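NAD-dependent epimerase/dehydratase (Methanobrevibacter ruminantium, PDB 6DNT) probably interconverts UDP-N-acetylglucosamine and its 4-epimer with the help of NAD, and binds the bacterial cell-wall intermediate UDP-N-acetylmuramic acid. Local coordinates at residues I57-V62 and H81-T85; M163-E167 and S309-N315; F208-E214 and E334-F339. One frame throughout, in Å; residues are numbered along the deposited sequence.

Contact 1 of 3, residues I57-V62 and H81-T85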
loop_
_atom_site.group_PDB
_atom_site.type_symbol
_atom_site.label_atom_id
_atom_site.label_comp_id
_atom_site.label_asym_id
_atom_site.label_seq_id
_atom_site.Cartn_x
_atom_site.Cartn_y
_atom_site.Cartn_z
ATOM N N ILE A 57 31.539 -0.226 6.732
ATOM C CA ILE A 57 32.002 -0.301 8.118
ATOM C C ILE A 57 33.403 0.282 8.377
ATOM O O ILE A 57 33.675 0.744 9.492
ATOM C CB ILE A 57 31.914 -1.753 8.650
ATOM C CG1 ILE A 57 32.009 -1.805 10.184
ATOM C CG2 ILE A 57 32.962 -2.662 7.999
ATOM C CD1 ILE A 57 30.938 -1.038 10.929
ATOM N N ASP A 58 34.284 0.257 7.385
ATOM C CA ASP A 58 35.646 0.772 7.604
ATOM C C ASP A 58 35.662 2.274 7.816
ATOM O O ASP A 58 36.447 2.769 8.634
ATOM C CB ASP A 58 36.593 0.398 6.457
ATOM C CG ASP A 58 37.046 -1.052 6.514
ATOM O OD1 ASP A 58 36.917 -1.717 7.566
ATOM O OD2 ASP A 58 37.560 -1.531 5.486
ATOM N N ASP A 59 34.787 2.993 7.120
ATOM C CA ASP A 59 34.812 4.452 7.128
ATOM C C ASP A 59 33.610 5.111 7.809
ATOM O O ASP A 59 33.531 6.342 7.854
ATOM C CB ASP A 59 34.963 4.958 5.686
ATOM C CG ASP A 59 36.284 4.531 5.054
ATOM O OD1 ASP A 59 37.336 4.665 5.711
ATOM O OD2 ASP A 59 36.270 4.040 3.907
ATOM N N ASN A 60 32.686 4.313 8.358
ATOM C CA ASN A 60 31.467 4.854 8.969
ATOM C C ASN A 60 31.065 4.069 10.194
ATOM O O ASN A 60 31.356 2.881 10.309
ATOM C CB ASN A 60 30.303 4.793 7.979
ATOM C CG ASN A 60 30.614 5.497 6.681
ATOM O OD1 ASN A 60 30.512 6.718 6.596
ATOM N ND2 ASN A 60 31.020 4.743 5.677
ATOM N N LYS A 61 30.396 4.742 11.116
ATOM C CA LYS A 61 29.756 4.062 12.221
ATOM C C LYS A 61 28.485 3.417 11.676
ATOM O O LYS A 61 27.753 4.049 10.919
ATOM C CB LYS A 61 29.435 5.015 13.360
ATOM C CG LYS A 61 30.648 5.447 14.167
ATOM C CD LYS A 61 30.166 6.278 15.354
ATOM C CE LYS A 61 31.252 6.587 16.364
ATOM N NZ LYS A 61 30.709 7.519 17.389
ATOM N N VAL A 62 28.257 2.161 12.047
ATOM C CA VAL A 62 27.083 1.414 11.595
ATOM C C VAL A 62 26.389 0.775 12.781
ATOM O O VAL A 62 27.009 0.037 13.548
ATOM C CB VAL A 62 27.456 0.299 10.602
ATOM C CG1 VAL A 62 26.206 -0.442 10.134
ATOM C CG2 VAL A 62 28.192 0.876 9.407
ATOM N N HIS A 81 33.995 -5.435 14.524
ATOM C CA HIS A 81 34.609 -4.220 14.025
ATOM C C HIS A 81 34.394 -3.055 15.000
ATOM O O HIS A 81 33.312 -2.910 15.579
ATOM C CB HIS A 81 34.011 -3.876 12.661
ATOM C CG HIS A 81 34.846 -2.944 11.848
ATOM N ND1 HIS A 81 35.004 -1.617 12.167
ATOM C CD2 HIS A 81 35.551 -3.139 10.710
ATOM C CE1 HIS A 81 35.779 -1.032 11.278
ATOM N NE2 HIS A 81 36.122 -1.937 10.376
ATOM N N GLU A 82 35.428 -2.234 15.183
ATOM C CA GLU A 82 35.340 -1.074 16.090
ATOM C C GLU A 82 34.172 -0.102 15.821
ATOM O O GLU A 82 33.598 0.428 16.741
ATOM C CB GLU A 82 36.686 -0.327 16.168
ATOM C CG GLU A 82 37.687 -0.962 17.140
ATOM C CD GLU A 82 37.209 -1.018 18.598
ATOM O OE1 GLU A 82 36.546 -0.069 19.070
ATOM O OE2 GLU A 82 37.496 -2.022 19.283
ATOM N N ASN A 83 33.814 0.087 14.557
ATOM C CA ASN A 83 32.715 0.954 14.151
ATOM C C ASN A 83 31.315 0.345 14.255
ATOM O O ASN A 83 30.337 1.045 13.983
ATOM C CB ASN A 83 32.947 1.436 12.723
ATOM C CG ASN A 83 34.129 2.373 12.608
ATOM O OD1 ASN A 83 34.598 2.919 13.611
ATOM N ND2 ASN A 83 34.598 2.590 11.386
ATOM N N LEU A 84 31.217 -0.923 14.642
ATOM C CA LEU A 84 29.946 -1.641 14.600
ATOM C C LEU A 84 29.213 -1.618 15.915
ATOM O O LEU A 84 29.815 -1.796 16.970
ATOM C CB LEU A 84 30.190 -3.096 14.210
ATOM C CG LEU A 84 28.953 -3.964 14.013
ATOM C CD1 LEU A 84 28.135 -3.438 12.844
ATOM C CD2 LEU A 84 29.393 -5.394 13.792
ATOM N N THR A 85 27.893 -1.432 15.838
ATOM C CA THR A 85 26.986 -1.692 16.925
ATOM C C THR A 85 25.893 -2.620 16.418
ATOM O O THR A 85 25.377 -2.423 15.330
ATOM C CB THR A 85 26.368 -0.375 17.452
ATOM O OG1 THR A 85 27.394 0.385 18.116
ATOM C CG2 THR A 85 25.223 -0.643 18.409
HETATM O O HOH W 1 36.446 4.810 10.948
#
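With chi1 at -161°, H81 swings its imidazole anti to the main-chain nitrogen and over I57, whose CG1 takes the same kind of position on its own residue (chi1 -164°) and meets one face of the ring. I57 CG1 sits 3.6 Å from the centroid of the H81 ring, a CH-pi contact displaced toward the rim near CG and ND1, while the CG2 branch approaches CD2. Both ring nitrogens are engaged, which fixes the rotation of the imidazole. H81 NE2 donates to D58 OD1 at 2.9 Å, reaching that oxygen nearly along its C-O axis, and H81 ND1 accepts the backbone N of N83, in the ring plane, at 3.2 Å. The carboxylate would probably favour a proton on NE2. Residues H81 to L84 form a type I turn that leads into strand 84-87, and segment 57-62 links helix 47-56 to strand 61-65, so the contact lies where two neighbouring parallel strands of the Rossmann-type NAD-binding fold begin. There V62 pairs with L84 in parallel: V62 N donates to N83 O at 3.1 Å and T85 N to V62 O at 2.9 Å. V62 also packs on V39 and V41 of the adjoining strand 38-42. The side chain of N83 turns toward the loop 57-60, its ND2 donating to I57 O at 2.8 Å with that oxygen close to the amide plane. A water accepts from the same ND2 and donates to D58 O. I57 CD1 packs against N83 CB and lies 3.9 Å from L84 CB.

Contact 2 of 3, residues M163-E167 and S309-N315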
loop_
_atom_site.group_PDB
_atom_site.type_symbol
_atom_site.label_atom_id
_atom_site.label_comp_id
_atom_site.label_asym_id
_atom_site.label_seq_id
_atom_site.Cartn_x
_atom_site.Cartn_y
_atom_site.Cartn_z
ATOM N N MET A 163 7.651 -5.510 -20.996
ATOM C CA MET A 163 9.064 -5.562 -20.697
ATOM C C MET A 163 9.856 -4.856 -21.801
ATOM O O MET A 163 9.401 -4.847 -22.953
ATOM C CB MET A 163 9.510 -7.016 -20.547
ATOM C CG MET A 163 9.130 -7.599 -19.195
ATOM S SD MET A 163 9.306 -9.387 -19.151
ATOM C CE MET A 163 7.812 -9.861 -20.023
ATOM N N PRO A 164 11.005 -4.256 -21.487
ATOM C CA PRO A 164 11.561 -4.179 -20.118
ATOM C C PRO A 164 10.751 -3.245 -19.204
ATOM O O PRO A 164 10.281 -2.180 -19.643
ATOM C CB PRO A 164 12.962 -3.639 -20.338
ATOM C CG PRO A 164 12.910 -2.928 -21.646
ATOM C CD PRO A 164 11.906 -3.651 -22.479
ATOM N N LEU A 165 10.580 -3.658 -17.948
ATOM C CA LEU A 165 9.613 -3.011 -17.054
ATOM C C LEU A 165 10.114 -1.672 -16.565
ATOM O O LEU A 165 11.162 -1.587 -15.933
ATOM C CB LEU A 165 9.313 -3.887 -15.839
ATOM C CG LEU A 165 8.657 -5.223 -16.176
ATOM C CD1 LEU A 165 8.777 -6.191 -15.012
ATOM C CD2 LEU A 165 7.206 -5.012 -16.581
ATOM N N LYS A 166 9.355 -0.626 -16.862
ATOM C CA LYS A 166 9.687 0.712 -16.409
ATOM C C LYS A 166 9.071 0.939 -15.036
ATOM O O LYS A 166 8.041 0.356 -14.708
ATOM C CB LYS A 166 9.176 1.746 -17.403
ATOM C CG LYS A 166 9.850 1.642 -18.759
ATOM C CD LYS A 166 9.441 2.776 -19.689
ATOM C CE LYS A 166 8.008 2.647 -20.176
ATOM N NZ LYS A 166 7.748 1.386 -20.934
ATOM N N GLU A 167 9.692 1.812 -14.249
ATOM C CA GLU A 167 9.204 2.103 -12.897
ATOM C C GLU A 167 7.807 2.704 -12.894
ATOM O O GLU A 167 7.085 2.569 -11.919
ATOM C CB GLU A 167 10.158 3.034 -12.143
ATOM C CG GLU A 167 11.508 2.409 -11.801
ATOM C CD GLU A 167 12.583 2.619 -12.858
ATOM O OE1 GLU A 167 12.270 3.052 -14.004
ATOM O OE2 GLU A 167 13.758 2.333 -12.541
ATOM N N SER A 309 10.725 -12.067 -16.672
ATOM C CA SER A 309 10.920 -10.859 -15.887
ATOM C C SER A 309 12.177 -10.160 -16.386
ATOM O O SER A 309 13.237 -10.783 -16.486
ATOM C CB SER A 309 11.075 -11.221 -14.415
ATOM O OG SER A 309 11.471 -10.099 -13.680
ATOM N N LEU A 310 12.062 -8.871 -16.699
ATOM C CA LEU A 310 13.154 -8.076 -17.276
ATOM C C LEU A 310 12.976 -6.626 -16.862
ATOM O O LEU A 310 11.895 -6.075 -17.054
ATOM C CB LEU A 310 13.137 -8.177 -18.803
ATOM C CG LEU A 310 14.199 -7.388 -19.580
ATOM C CD1 LEU A 310 15.603 -7.838 -19.232
ATOM C CD2 LEU A 310 13.909 -7.520 -21.074
ATOM N N ALA A 311 14.025 -6.011 -16.319
ATOM C CA ALA A 311 13.971 -4.611 -15.894
ATOM C C ALA A 311 14.379 -3.652 -17.008
ATOM O O ALA A 311 15.282 -3.945 -17.781
ATOM C CB ALA A 311 14.885 -4.386 -14.703
ATOM N N ASP A 312 13.740 -2.489 -17.045
ATOM C CA ASP A 312 14.321 -1.313 -17.683
ATOM C C ASP A 312 15.147 -0.609 -16.619
ATOM O O ASP A 312 14.597 -0.189 -15.601
ATOM C CB ASP A 312 13.232 -0.371 -18.219
ATOM C CG ASP A 312 13.809 0.783 -19.032
ATOM O OD1 ASP A 312 14.784 1.422 -18.586
ATOM O OD2 ASP A 312 13.269 1.057 -20.122
ATOM N N ILE A 313 16.454 -0.476 -16.855
ATOM C CA ILE A 313 17.365 0.130 -15.865
ATOM C C ILE A 313 17.875 1.532 -16.258
ATOM O O ILE A 313 18.876 1.998 -15.716
ATOM C CB ILE A 313 18.538 -0.802 -15.491
ATOM C CG1 ILE A 313 19.360 -1.194 -16.716
ATOM C CG2 ILE A 313 18.020 -2.032 -14.767
ATOM C CD1 ILE A 313 20.778 -1.582 -16.356
ATOM N N SER A 314 17.146 2.211 -17.147
ATOM C CA SER A 314 17.475 3.590 -17.547
ATOM C C SER A 314 17.653 4.527 -16.348
ATOM O O SER A 314 18.608 5.302 -16.292
ATOM C CB SER A 314 16.379 4.158 -18.459
ATOM O OG SER A 314 16.289 3.395 -19.650
ATOM N N ASN A 315 16.754 4.422 -15.373
ATOM C CA ASN A 315 16.780 5.325 -14.228
ATOM C C ASN A 315 17.891 5.064 -13.210
ATOM O O ASN A 315 18.040 5.839 -12.274
ATOM C CB ASN A 315 15.382 5.419 -13.597
ATOM C CG ASN A 315 14.416 6.187 -14.489
ATOM O OD1 ASN A 315 14.769 7.238 -15.025
ATOM N ND2 ASN A 315 13.227 5.663 -14.681
HETATM O O HOH W 2 11.000 0.148 -21.460
HETATM O O HOH W 3 14.412 2.710 -15.610
#
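E167 OE1 accepts a hydrogen bond from N315 ND2 at 2.9 Å and has a water 2.7 Å away. The amide nitrogen comes from above the carboxylate plane, although OE1 itself lies close to the plane of the N315 amide; the two flat groups are turned 47° against each other. E167 OE2 is held by the backbone N of N270, so the buried carboxylate is gripped through both oxygens. The water accepts from N315 N and is also close to D312 O, its protons probably shared among the acceptors. Earlier in both segments, the two loops form a single backbone bridge: L165 N donates to L310 O at 2.9 Å, and D312 N to L165 O, also at 2.9 Å but from above the carbonyl plane. P164, which follows a cis peptide bond, sets its CB 4.0 Å from L310 CG, and M163 SD lies 3.7 Å from L310 N, a buried nitrogen without a polar partner. A second water joins P164 O to D312 OD2. D312 OD1 accepts both N and OG of S314, the former closing an Asx turn that opens the 3-10 segment, while S309 directly follows the zinc ligand H308, its side chain about 5 Å from the bound UDP-N-acetylmuramic acid.

Contact 3 of 3, residues F208-E214 and E334-F339; sequences FGPRQDE and ETVKWF
W338 leans from helix 328-341 onto the turn at P210 and R211, its CG anti to the backbone N (chi1 -171°). Its CB starts the contact 3.8 Å from P210 CB. At CG the same proline carbon is nearer, 3.7 Å away, and gives a CH-pi contact over the five-membered ring. Across the middle of the indole, CD2, CE2 and CE3 run beneath the backbone N of R211, which stands over the face toward its rim, and CE3 is 3.5 Å from that nitrogen. Farther out, CZ2 meets R211 CG at 3.9 Å, and CH2, at the far end of the ring, touches R211 CA at 3.5 Å. The indole thus lies flat along a type II turn from G209 to Q212. Replacing this indole with the methyl group of an alanine would probably open a gap beneath P210 and R211 and leave the turn without its aromatic face. Within the helix, W338 CE3 stands over the centre of the F339 ring; the edge of that phenyl faces Q212 O, 3.4 Å from CZ, and the carboxylate of E214. T335 fills the start of the turn: OG1, hydrogen-bonded to Q331 O in its own helix, lies 3.4 Å from G209 CA, and CG2 is also close to this residue, whose backbone angles call for glycine. R211 extends away to D54 and S50 of helix 47-56, while Q212 touches the bound UDP-N-acetylmuramic acid. The two segments share no direct hydrogen bond. Their fit therefore rests mainly on ring faces and edges, aliphatic carbons and backbone atoms, which implies that the helix meets the turn mainly through apolar burial, while the polar ends of T335 and R211 are satisfied by residues beyond the pair.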
loop_
_atom_site.group_PDB
_atom_site.type_symbol
_atom_site.label_atom_id
_atom_site.label_comp_id
_atom_site.label_asym_id
_atom_site.label_seq_id
_atom_site.Cartn_x
_atom_site.Cartn_y
_atom_site.Cartn_z
ATOM N N PHE A 208 21.446 -12.502 -6.288
ATOM C CA PHE A 208 22.200 -13.703 -5.955
ATOM C C PHE A 208 23.564 -13.351 -5.379
ATOM O O PHE A 208 24.046 -12.240 -5.547
ATOM C CB PHE A 208 22.357 -14.622 -7.190
ATOM C CG PHE A 208 23.361 -14.115 -8.190
ATOM C CD1 PHE A 208 23.020 -13.130 -9.100
ATOM C CD2 PHE A 208 24.656 -14.622 -8.210
ATOM C CE1 PHE A 208 23.942 -12.649 -10.021
ATOM C CE2 PHE A 208 25.593 -14.131 -9.112
ATOM C CZ PHE A 208 25.235 -13.147 -10.020
ATOM N N GLY A 209 24.164 -14.323 -4.705
ATOM C CA GLY A 209 25.555 -14.217 -4.283
ATOM C C GLY A 209 25.854 -14.893 -2.974
ATOM O O GLY A 209 25.024 -15.605 -2.411
ATOM N N PRO A 210 27.076 -14.684 -2.466
ATOM C CA PRO A 210 27.458 -15.200 -1.162
ATOM C C PRO A 210 26.454 -14.836 -0.056
ATOM O O PRO A 210 25.939 -13.709 -0.030
ATOM C CB PRO A 210 28.814 -14.516 -0.920
ATOM C CG PRO A 210 29.374 -14.308 -2.266
ATOM C CD PRO A 210 28.175 -13.944 -3.111
ATOM N N ARG A 211 26.191 -15.806 0.815
ATOM C CA ARG A 211 25.357 -15.702 2.017
ATOM C C ARG A 211 23.864 -15.829 1.751
ATOM O O ARG A 211 23.078 -15.714 2.678
ATOM C CB ARG A 211 25.636 -14.415 2.805
ATOM C CG ARG A 211 27.114 -14.162 3.055
ATOM C CD ARG A 211 27.339 -12.758 3.546
ATOM N NE ARG A 211 28.757 -12.451 3.591
ATOM C CZ ARG A 211 29.252 -11.230 3.724
ATOM N NH1 ARG A 211 28.444 -10.178 3.836
ATOM N NH2 ARG A 211 30.572 -11.061 3.771
ATOM N N GLN A 212 23.468 -16.089 0.506
ATOM C CA GLN A 212 22.060 -16.319 0.205
ATOM C C GLN A 212 21.625 -17.675 0.729
ATOM O O GLN A 212 22.381 -18.646 0.643
ATOM C CB GLN A 212 21.833 -16.232 -1.289
ATOM C CG GLN A 212 20.374 -16.206 -1.694
ATOM C CD GLN A 212 20.197 -15.837 -3.147
ATOM O OE1 GLN A 212 21.079 -16.076 -3.979
ATOM N NE2 GLN A 212 19.081 -15.204 -3.459
ATOM N N ASP A 213 20.415 -17.750 1.258
ATOM C CA ASP A 213 19.903 -18.996 1.824
ATOM C C ASP A 213 19.665 -20.048 0.751
ATOM O O ASP A 213 19.135 -19.728 -0.293
ATOM C CB ASP A 213 18.591 -18.756 2.562
ATOM C CG ASP A 213 17.970 -20.037 3.031
ATOM O OD1 ASP A 213 18.634 -20.756 3.816
ATOM O OD2 ASP A 213 16.858 -20.368 2.567
ATOM N N GLU A 214 20.081 -21.284 1.027
ATOM C CA GLU A 214 19.801 -22.428 0.157
ATOM C C GLU A 214 18.877 -23.463 0.807
ATOM O O GLU A 214 18.400 -24.361 0.120
ATOM C CB GLU A 214 21.113 -23.099 -0.303
ATOM C CG GLU A 214 21.744 -24.114 0.655
ATOM C CD GLU A 214 22.558 -23.484 1.759
ATOM O OE1 GLU A 214 22.102 -22.491 2.363
ATOM O OE2 GLU A 214 23.668 -23.996 2.035
ATOM N N GLU A 334 32.608 -16.583 -7.471
ATOM C CA GLU A 334 32.671 -16.078 -6.099
ATOM C C GLU A 334 31.573 -16.678 -5.214
ATOM O O GLU A 334 31.801 -17.006 -4.061
ATOM C CB GLU A 334 32.578 -14.542 -6.125
ATOM C CG GLU A 334 33.060 -13.842 -4.875
ATOM C CD GLU A 334 33.414 -12.380 -5.133
ATOM O OE1 GLU A 334 34.607 -12.102 -5.411
ATOM O OE2 GLU A 334 32.513 -11.509 -5.090
ATOM N N THR A 335 30.377 -16.837 -5.778
ATOM C CA THR A 335 29.253 -17.449 -5.075
ATOM C C THR A 335 29.521 -18.925 -4.764
ATOM O O THR A 335 29.320 -19.382 -3.643
ATOM C CB THR A 335 27.966 -17.278 -5.910
ATOM O OG1 THR A 335 27.777 -15.886 -6.179
ATOM C CG2 THR A 335 26.753 -17.842 -5.203
ATOM N N VAL A 336 30.004 -19.660 -5.765
ATOM C CA VAL A 336 30.356 -21.069 -5.592
ATOM C C VAL A 336 31.428 -21.230 -4.509
ATOM O O VAL A 336 31.294 -22.072 -3.623
ATOM C CB VAL A 336 30.827 -21.686 -6.930
ATOM C CG1 VAL A 336 31.515 -23.032 -6.711
ATOM C CG2 VAL A 336 29.644 -21.852 -7.870
ATOM N N LYS A 337 32.468 -20.406 -4.574
ATOM C CA LYS A 337 33.542 -20.475 -3.574
ATOM C C LYS A 337 33.007 -20.230 -2.165
ATOM O O LYS A 337 33.389 -20.927 -1.221
ATOM C CB LYS A 337 34.714 -19.533 -3.915
ATOM C CG LYS A 337 35.482 -19.938 -5.172
ATOM C CD LYS A 337 36.632 -19.017 -5.554
ATOM C CE LYS A 337 37.080 -19.230 -6.989
ATOM N NZ LYS A 337 38.188 -18.305 -7.354
ATOM N N TRP A 338 32.068 -19.293 -2.028
ATOM C CA TRP A 338 31.400 -19.116 -0.763
ATOM C C TRP A 338 30.653 -20.385 -0.290
ATOM O O TRP A 338 30.852 -20.837 0.853
ATOM C CB TRP A 338 30.470 -17.890 -0.784
ATOM C CG TRP A 338 30.011 -17.638 0.553
ATOM C CD1 TRP A 338 30.665 -16.923 1.525
ATOM C CD2 TRP A 338 28.840 -18.156 1.152
ATOM N NE1 TRP A 338 29.948 -16.949 2.685
ATOM C CE2 TRP A 338 28.820 -17.698 2.485
ATOM C CE3 TRP A 338 27.784 -18.955 0.692
ATOM C CZ2 TRP A 338 27.798 -18.014 3.364
ATOM C CZ3 TRP A 338 26.771 -19.264 1.563
ATOM C CH2 TRP A 338 26.783 -18.794 2.893
ATOM N N PHE A 339 29.835 -20.990 -1.156
ATOM C CA PHE A 339 29.105 -22.201 -0.776
ATOM C C PHE A 339 30.037 -23.367 -0.450
ATOM O O PHE A 339 29.751 -24.128 0.459
ATOM C CB PHE A 339 28.064 -22.603 -1.834
ATOM C CG PHE A 339 26.800 -21.795 -1.743
ATOM C CD1 PHE A 339 25.876 -22.060 -0.750
ATOM C CD2 PHE A 339 26.559 -20.747 -2.613
ATOM C CE1 PHE A 339 24.722 -21.311 -0.633
ATOM C CE2 PHE A 339 25.399 -19.989 -2.503
ATOM C CZ PHE A 339 24.484 -20.270 -1.512
#

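Overall arrangement
The most deeply buried of the three is contact 3, where the C-terminal helix packs on the turn after strand 199-208 through rings and aliphatic carbons. Contacts 1 and 2 are only partly buried, lie on opposite sides of the chain's centre, their own centres about 35 Å apart, and rely on backbone bridges and on amides, carboxylates and an imidazole. Contact 1 joins segments separated by only 18 residues at the edge of the nucleotide-binding sheet; 163-167/309-315 and 208-214/334-339 instead cross each other along the chain, each bringing a later segment back to a loop of the NAD-binding part. Both adjoin the sugar-nucleotide pocket, whereas the side chain of L84 in contact 1 remains about 13 Å from NAD.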